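Local structure of CymD (6Z34) at residues 129-143 and 155-169. The protein probably forms an outer-membrane channel of the FadL family through which monoaromatic hydrocarbons enter the cell for biodegradation. Numbering follows the deposited sequence.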
loop_
_atom_site.group_PDB
_atom_site.type_symbol
_atom_site.label_atom_id
_atom_site.label_comp_id
_atom_site.label_asym_id
_atom_site.label_seq_id
_atom_site.Cartn_x
_atom_site.Cartn_y
_atom_site.Cartn_z
ATOM N N GLU A 129 -3.945 -9.792 -21.339
ATOM C CA GLU A 129 -3.708 -10.383 -20.032
ATOM C C GLU A 129 -4.757 -9.919 -19.023
ATOM O O GLU A 129 -5.397 -8.874 -19.182
ATOM C CB GLU A 129 -2.320 -10.004 -19.517
ATOM C CG GLU A 129 -1.231 -11.015 -19.788
ATOM C CD GLU A 129 -0.153 -10.981 -18.724
ATOM O OE1 GLU A 129 0.014 -9.922 -18.074
ATOM O OE2 GLU A 129 0.529 -12.011 -18.541
ATOM N N ASN A 130 -4.911 -10.700 -17.957
ATOM C CA ASN A 130 -5.677 -10.261 -16.798
ATOM C C ASN A 130 -4.731 -9.584 -15.819
ATOM O O ASN A 130 -3.774 -10.204 -15.341
ATOM C CB ASN A 130 -6.394 -11.428 -16.132
ATOM C CG ASN A 130 -7.634 -11.835 -16.888
ATOM O OD1 ASN A 130 -8.754 -11.516 -16.495
ATOM N ND2 ASN A 130 -7.436 -12.516 -18.005
ATOM N N TYR A 131 -4.992 -8.316 -15.521
ATOM C CA TYR A 131 -4.095 -7.578 -14.656
ATOM C C TYR A 131 -4.845 -6.451 -13.976
ATOM O O TYR A 131 -5.910 -6.016 -14.416
ATOM C CB TYR A 131 -2.905 -7.005 -15.424
ATOM C CG TYR A 131 -3.295 -5.855 -16.321
ATOM C CD1 TYR A 131 -3.902 -6.081 -17.557
ATOM C CD2 TYR A 131 -3.074 -4.543 -15.931
ATOM C CE1 TYR A 131 -4.262 -5.030 -18.375
ATOM C CE2 TYR A 131 -3.433 -3.490 -16.742
ATOM C CZ TYR A 131 -4.026 -3.736 -17.958
ATOM O OH TYR A 131 -4.379 -2.674 -18.756
ATOM N N SER A 132 -4.256 -5.979 -12.890
ATOM C CA SER A 132 -4.773 -4.812 -12.200
ATOM C C SER A 132 -3.584 -4.055 -11.643
ATOM O O SER A 132 -2.800 -4.621 -10.877
ATOM C CB SER A 132 -5.729 -5.217 -11.091
ATOM O OG SER A 132 -6.364 -4.078 -10.552
ATOM N N ARG A 133 -3.431 -2.803 -12.052
ATOM C CA ARG A 133 -2.457 -1.902 -11.458
ATOM C C ARG A 133 -3.184 -0.963 -10.511
ATOM O O ARG A 133 -4.155 -0.309 -10.904
ATOM C CB ARG A 133 -1.705 -1.101 -12.524
ATOM C CG ARG A 133 -0.655 -0.129 -11.954
ATOM C CD ARG A 133 -0.254 0.935 -12.979
ATOM N NE ARG A 133 0.744 1.875 -12.457
ATOM C CZ ARG A 133 1.068 3.034 -13.035
ATOM N NH1 ARG A 133 0.469 3.417 -14.158
ATOM N NH2 ARG A 133 1.984 3.820 -12.484
ATOM N N LEU A 134 -2.697 -0.891 -9.276
ATOM C CA LEU A 134 -3.311 -0.102 -8.221
ATOM C C LEU A 134 -2.341 1.004 -7.826
ATOM O O LEU A 134 -1.198 0.737 -7.440
ATOM C CB LEU A 134 -3.652 -0.985 -7.019
ATOM C CG LEU A 134 -4.035 -0.328 -5.696
ATOM C CD1 LEU A 134 -5.323 0.458 -5.867
ATOM C CD2 LEU A 134 -4.177 -1.387 -4.611
ATOM N N ILE A 135 -2.793 2.238 -7.939
ATOM C CA ILE A 135 -2.062 3.397 -7.464
ATOM C C ILE A 135 -2.828 3.949 -6.277
ATOM O O ILE A 135 -4.023 4.244 -6.399
ATOM C CB ILE A 135 -1.925 4.463 -8.569
ATOM C CG1 ILE A 135 -1.158 3.898 -9.763
ATOM C CG2 ILE A 135 -1.254 5.724 -8.019
ATOM C CD1 ILE A 135 -1.314 4.717 -11.017
ATOM N N VAL A 136 -2.148 4.090 -5.135
ATOM C CA VAL A 136 -2.731 4.728 -3.959
ATOM C C VAL A 136 -1.805 5.850 -3.503
ATOM O O VAL A 136 -0.632 5.613 -3.182
ATOM C CB VAL A 136 -2.985 3.731 -2.815
ATOM C CG1 VAL A 136 -3.579 4.452 -1.581
ATOM C CG2 VAL A 136 -3.904 2.589 -3.292
ATOM N N LEU A 137 -2.322 7.070 -3.505
ATOM C CA LEU A 137 -1.626 8.227 -2.975
ATOM C C LEU A 137 -2.314 8.612 -1.673
ATOM O O LEU A 137 -3.500 8.964 -1.681
ATOM C CB LEU A 137 -1.660 9.389 -3.967
ATOM C CG LEU A 137 -1.003 10.659 -3.416
ATOM C CD1 LEU A 137 0.509 10.482 -3.297
ATOM C CD2 LEU A 137 -1.353 11.852 -4.281
ATOM N N ARG A 138 -1.582 8.546 -0.563
ATOM C CA ARG A 138 -2.129 8.885 0.746
ATOM C C ARG A 138 -1.522 10.198 1.222
ATOM O O ARG A 138 -0.296 10.391 1.187
ATOM C CB ARG A 138 -1.903 7.741 1.746
ATOM C CG ARG A 138 -2.249 6.382 1.131
ATOM C CD ARG A 138 -2.256 5.208 2.140
ATOM N NE ARG A 138 -3.300 5.397 3.129
ATOM C CZ ARG A 138 -4.308 4.565 3.360
ATOM N NH1 ARG A 138 -4.419 3.419 2.673
ATOM N NH2 ARG A 138 -5.204 4.894 4.297
ATOM N N ILE A 139 -2.388 11.126 1.603
ATOM C CA ILE A 139 -1.952 12.455 2.002
ATOM C C ILE A 139 -2.343 12.635 3.460
ATOM O O ILE A 139 -3.468 13.067 3.738
ATOM C CB ILE A 139 -2.572 13.551 1.120
ATOM C CG1 ILE A 139 -2.256 13.293 -0.357
ATOM C CG2 ILE A 139 -2.087 14.942 1.576
ATOM C CD1 ILE A 139 -2.953 14.274 -1.316
ATOM N N PRO A 140 -1.459 12.307 4.406
ATOM C CA PRO A 140 -1.814 12.396 5.826
ATOM C C PRO A 140 -1.770 13.812 6.353
ATOM O O PRO A 140 -0.965 14.640 5.923
ATOM C CB PRO A 140 -0.737 11.549 6.510
ATOM C CG PRO A 140 0.452 11.721 5.612
ATOM C CD PRO A 140 -0.123 11.715 4.209
ATOM N N PHE A 141 -2.677 14.082 7.287
ATOM C CA PHE A 141 -2.602 15.251 8.161
ATOM C C PHE A 141 -2.459 14.684 9.560
ATOM O O PHE A 141 -3.354 13.981 10.040
ATOM C CB PHE A 141 -3.825 16.153 8.014
ATOM C CG PHE A 141 -4.096 16.555 6.584
ATOM C CD1 PHE A 141 -4.745 15.684 5.713
ATOM C CD2 PHE A 141 -3.679 17.785 6.099
ATOM C CE1 PHE A 141 -4.984 16.033 4.398
ATOM C CE2 PHE A 141 -3.916 18.141 4.784
ATOM C CZ PHE A 141 -4.568 17.255 3.927
ATOM N N SER A 142 -1.305 14.926 10.180
ATOM C CA SER A 142 -0.872 14.140 11.321
ATOM C C SER A 142 -0.459 15.054 12.457
ATOM O O SER A 142 0.041 16.165 12.241
ATOM C CB SER A 142 0.287 13.226 10.955
ATOM O OG SER A 142 0.477 12.226 11.939
ATOM N N ALA A 143 -0.677 14.566 13.676
ATOM C CA ALA A 143 -0.308 15.296 14.876
ATOM C C ALA A 143 0.061 14.288 15.949
ATOM O O ALA A 143 -0.434 13.159 15.948
ATOM C CB ALA A 143 -1.451 16.199 15.358
ATOM N N ALA A 155 -2.092 10.653 15.861
ATOM C CA ALA A 155 -3.149 10.309 14.931
ATOM C C ALA A 155 -2.831 10.936 13.588
ATOM O O ALA A 155 -2.064 11.908 13.505
ATOM C CB ALA A 155 -4.523 10.782 15.411
ATOM N N SER A 156 -3.399 10.333 12.535
ATOM C CA SER A 156 -3.375 10.896 11.197
ATOM C C SER A 156 -4.762 10.760 10.594
ATOM O O SER A 156 -5.506 9.828 10.916
ATOM C CB SER A 156 -2.385 10.184 10.288
ATOM O OG SER A 156 -1.095 10.218 10.833
ATOM N N LEU A 157 -5.110 11.705 9.722
ATOM C CA LEU A 157 -6.271 11.581 8.852
ATOM C C LEU A 157 -5.783 11.671 7.416
ATOM O O LEU A 157 -5.203 12.691 7.020
ATOM C CB LEU A 157 -7.310 12.662 9.134
ATOM C CG LEU A 157 -8.491 12.556 8.175
ATOM C CD1 LEU A 157 -9.595 11.705 8.806
ATOM C CD2 LEU A 157 -9.000 13.921 7.782
ATOM N N ASP A 158 -5.991 10.603 6.647
ATOM C CA ASP A 158 -5.539 10.567 5.261
ATOM C C ASP A 158 -6.638 11.030 4.314
ATOM O O ASP A 158 -7.771 10.540 4.383
ATOM C CB ASP A 158 -5.108 9.163 4.840
ATOM C CG ASP A 158 -4.054 8.561 5.731
ATOM O OD1 ASP A 158 -3.486 9.267 6.609
ATOM O OD2 ASP A 158 -3.780 7.354 5.515
ATOM N N ALA A 159 -6.293 11.965 3.424
ATOM C CA ALA A 159 -6.970 12.058 2.136
ATOM C C ALA A 159 -6.289 11.065 1.211
ATOM O O ALA A 159 -5.052 11.000 1.166
ATOM C CB ALA A 159 -6.891 13.464 1.552
ATOM N N VAL A 160 -7.086 10.272 0.502
ATOM C CA VAL A 160 -6.596 9.092 -0.204
ATOM C C VAL A 160 -7.099 9.170 -1.636
ATOM O O VAL A 160 -8.313 9.252 -1.873
ATOM C CB VAL A 160 -7.069 7.777 0.460
ATOM C CG1 VAL A 160 -6.645 6.560 -0.364
ATOM C CG2 VAL A 160 -6.619 7.679 1.958
ATOM N N TRP A 161 -6.180 9.137 -2.589
ATOM C CA TRP A 161 -6.530 9.056 -3.997
ATOM C C TRP A 161 -6.148 7.667 -4.496
ATOM O O TRP A 161 -4.974 7.276 -4.431
ATOM C CB TRP A 161 -5.831 10.146 -4.810
ATOM C CG TRP A 161 -6.203 10.086 -6.268
ATOM C CD1 TRP A 161 -7.436 10.333 -6.808
ATOM C CD2 TRP A 161 -5.350 9.734 -7.360
ATOM N NE1 TRP A 161 -7.399 10.152 -8.164
ATOM C CE2 TRP A 161 -6.133 9.789 -8.534
ATOM C CE3 TRP A 161 -4.001 9.386 -7.463
ATOM C CZ2 TRP A 161 -5.613 9.506 -9.799
ATOM C CZ3 TRP A 161 -3.481 9.102 -8.711
ATOM C CH2 TRP A 161 -4.287 9.170 -9.870
ATOM N N THR A 162 -7.138 6.922 -4.980
ATOM C CA THR A 162 -6.949 5.562 -5.468
ATOM C C THR A 162 -7.182 5.538 -6.968
ATOM O O THR A 162 -8.197 6.057 -7.444
ATOM C CB THR A 162 -7.928 4.599 -4.797
ATOM O OG1 THR A 162 -7.681 4.586 -3.403
ATOM C CG2 THR A 162 -7.771 3.197 -5.360
ATOM N N SER A 163 -6.266 4.917 -7.703
ATOM C CA SER A 163 -6.377 4.803 -9.152
ATOM C C SER A 163 -6.081 3.365 -9.560
ATOM O O SER A 163 -5.101 2.780 -9.086
ATOM C CB SER A 163 -5.408 5.768 -9.838
ATOM O OG SER A 163 -5.677 5.909 -11.219
ATOM N N VAL A 164 -6.919 2.787 -10.425
ATOM C CA VAL A 164 -6.681 1.430 -10.924
ATOM C C VAL A 164 -6.785 1.402 -12.444
ATOM O O VAL A 164 -7.741 1.934 -13.021
ATOM C CB VAL A 164 -7.629 0.392 -10.283
ATOM C CG1 VAL A 164 -9.047 0.693 -10.600
ATOM C CG2 VAL A 164 -7.283 -1.024 -10.735
ATOM N N ASN A 165 -5.759 0.841 -13.085
ATOM C CA ASN A 165 -5.778 0.407 -14.474
ATOM C C ASN A 165 -5.977 -1.100 -14.478
ATOM O O ASN A 165 -5.389 -1.812 -13.660
ATOM C CB ASN A 165 -4.466 0.749 -15.201
ATOM C CG ASN A 165 -4.260 2.238 -15.400
ATOM O OD1 ASN A 165 -5.205 3.026 -15.360
ATOM N ND2 ASN A 165 -3.014 2.628 -15.655
ATOM N N LEU A 166 -6.816 -1.591 -15.382
ATOM C CA LEU A 166 -7.113 -3.015 -15.354
ATOM C C LEU A 166 -7.447 -3.508 -16.744
ATOM O O LEU A 166 -7.862 -2.742 -17.623
ATOM C CB LEU A 166 -8.262 -3.341 -14.393
ATOM C CG LEU A 166 -9.685 -2.853 -14.687
ATOM C CD1 LEU A 166 -10.507 -3.703 -15.668
ATOM C CD2 LEU A 166 -10.392 -2.741 -13.357
ATOM N N GLY A 167 -7.265 -4.818 -16.907
ATOM C CA GLY A 167 -7.708 -5.583 -18.054
ATOM C C GLY A 167 -8.274 -6.896 -17.561
ATOM O O GLY A 167 -7.719 -7.522 -16.654
ATOM N N LEU A 168 -9.386 -7.329 -18.139
ATOM C CA LEU A 168 -10.078 -8.499 -17.615
ATOM C C LEU A 168 -10.655 -9.271 -18.790
ATOM O O LEU A 168 -11.526 -8.761 -19.499
ATOM C CB LEU A 168 -11.164 -8.083 -16.628
ATOM C CG LEU A 168 -12.079 -9.236 -16.223
ATOM C CD1 LEU A 168 -11.330 -10.206 -15.346
ATOM C CD2 LEU A 168 -13.316 -8.723 -15.514
ATOM N N LEU A 169 -10.160 -10.484 -19.004
ATOM C CA LEU A 169 -10.627 -11.344 -20.083
ATOM C C LEU A 169 -11.624 -12.350 -19.528
ATOM O O LEU A 169 -11.346 -13.036 -18.538
ATOM C CB LEU A 169 -9.463 -12.068 -20.762
ATOM C CG LEU A 169 -9.712 -12.665 -22.153
ATOM C CD1 LEU A 169 -10.481 -13.995 -22.101
ATOM C CD2 LEU A 169 -10.425 -11.660 -23.060
#
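A long antiparallel beta hairpin of the transmembrane barrel brings Tyr131 to Ala143 into register with Ala155 to Gly167, the two strands running at 155° to each other. Paired backbone bonds recur at every second residue, as between Leu137 N and Trp161 O (2.8 Å), and Pro140, lacking an N-H, falls at a non-hydrogen-bonded pair with Asp158. On the face that carries Arg138, the guanidinium turns side-on to Asp158, and NE and NH2 both donate to the single oxygen OD2, each at 3.1 Å. That oxygen lies at the guanidinium edge and is met on its anti side, while the guanidinium and carboxylate planes stand 79° apart. A bend at chi3 (64°) turns the end of the arginine across toward the neighbouring strand and this carboxylate, and Val160 CG2 lies over one guanidinium face. Arg223 forms a second salt bridge to OD2, and Thr244 takes a hydrogen bond from Arg138 NH2, so the buried charges are tied to two further strands of the barrel. A leucine in place of Arg138 would probably cost Asp158 an arginine partner, leaving Arg223 to balance more of its charge, and deprive Thr244 of this donor. As expected of a FadL-type barrel, the residues alternate between this inward face and an outer surface bearing Ile135, Leu137, Ile139, Phe141 and Trp161. There Ile135 CG2 approaches Trp161 CZ3 at 4.1 Å, and the Phe141 ring directs its edge at Leu157 O, with CD1 3.3 Å away. Toward the far end, one face of the Tyr131 ring, near its rim, lies over the backbone of Leu166 and Gly167, with Gly167 N 3.3 Å from Tyr131 CE1, and the phenol hydroxyl bonds to Asp206.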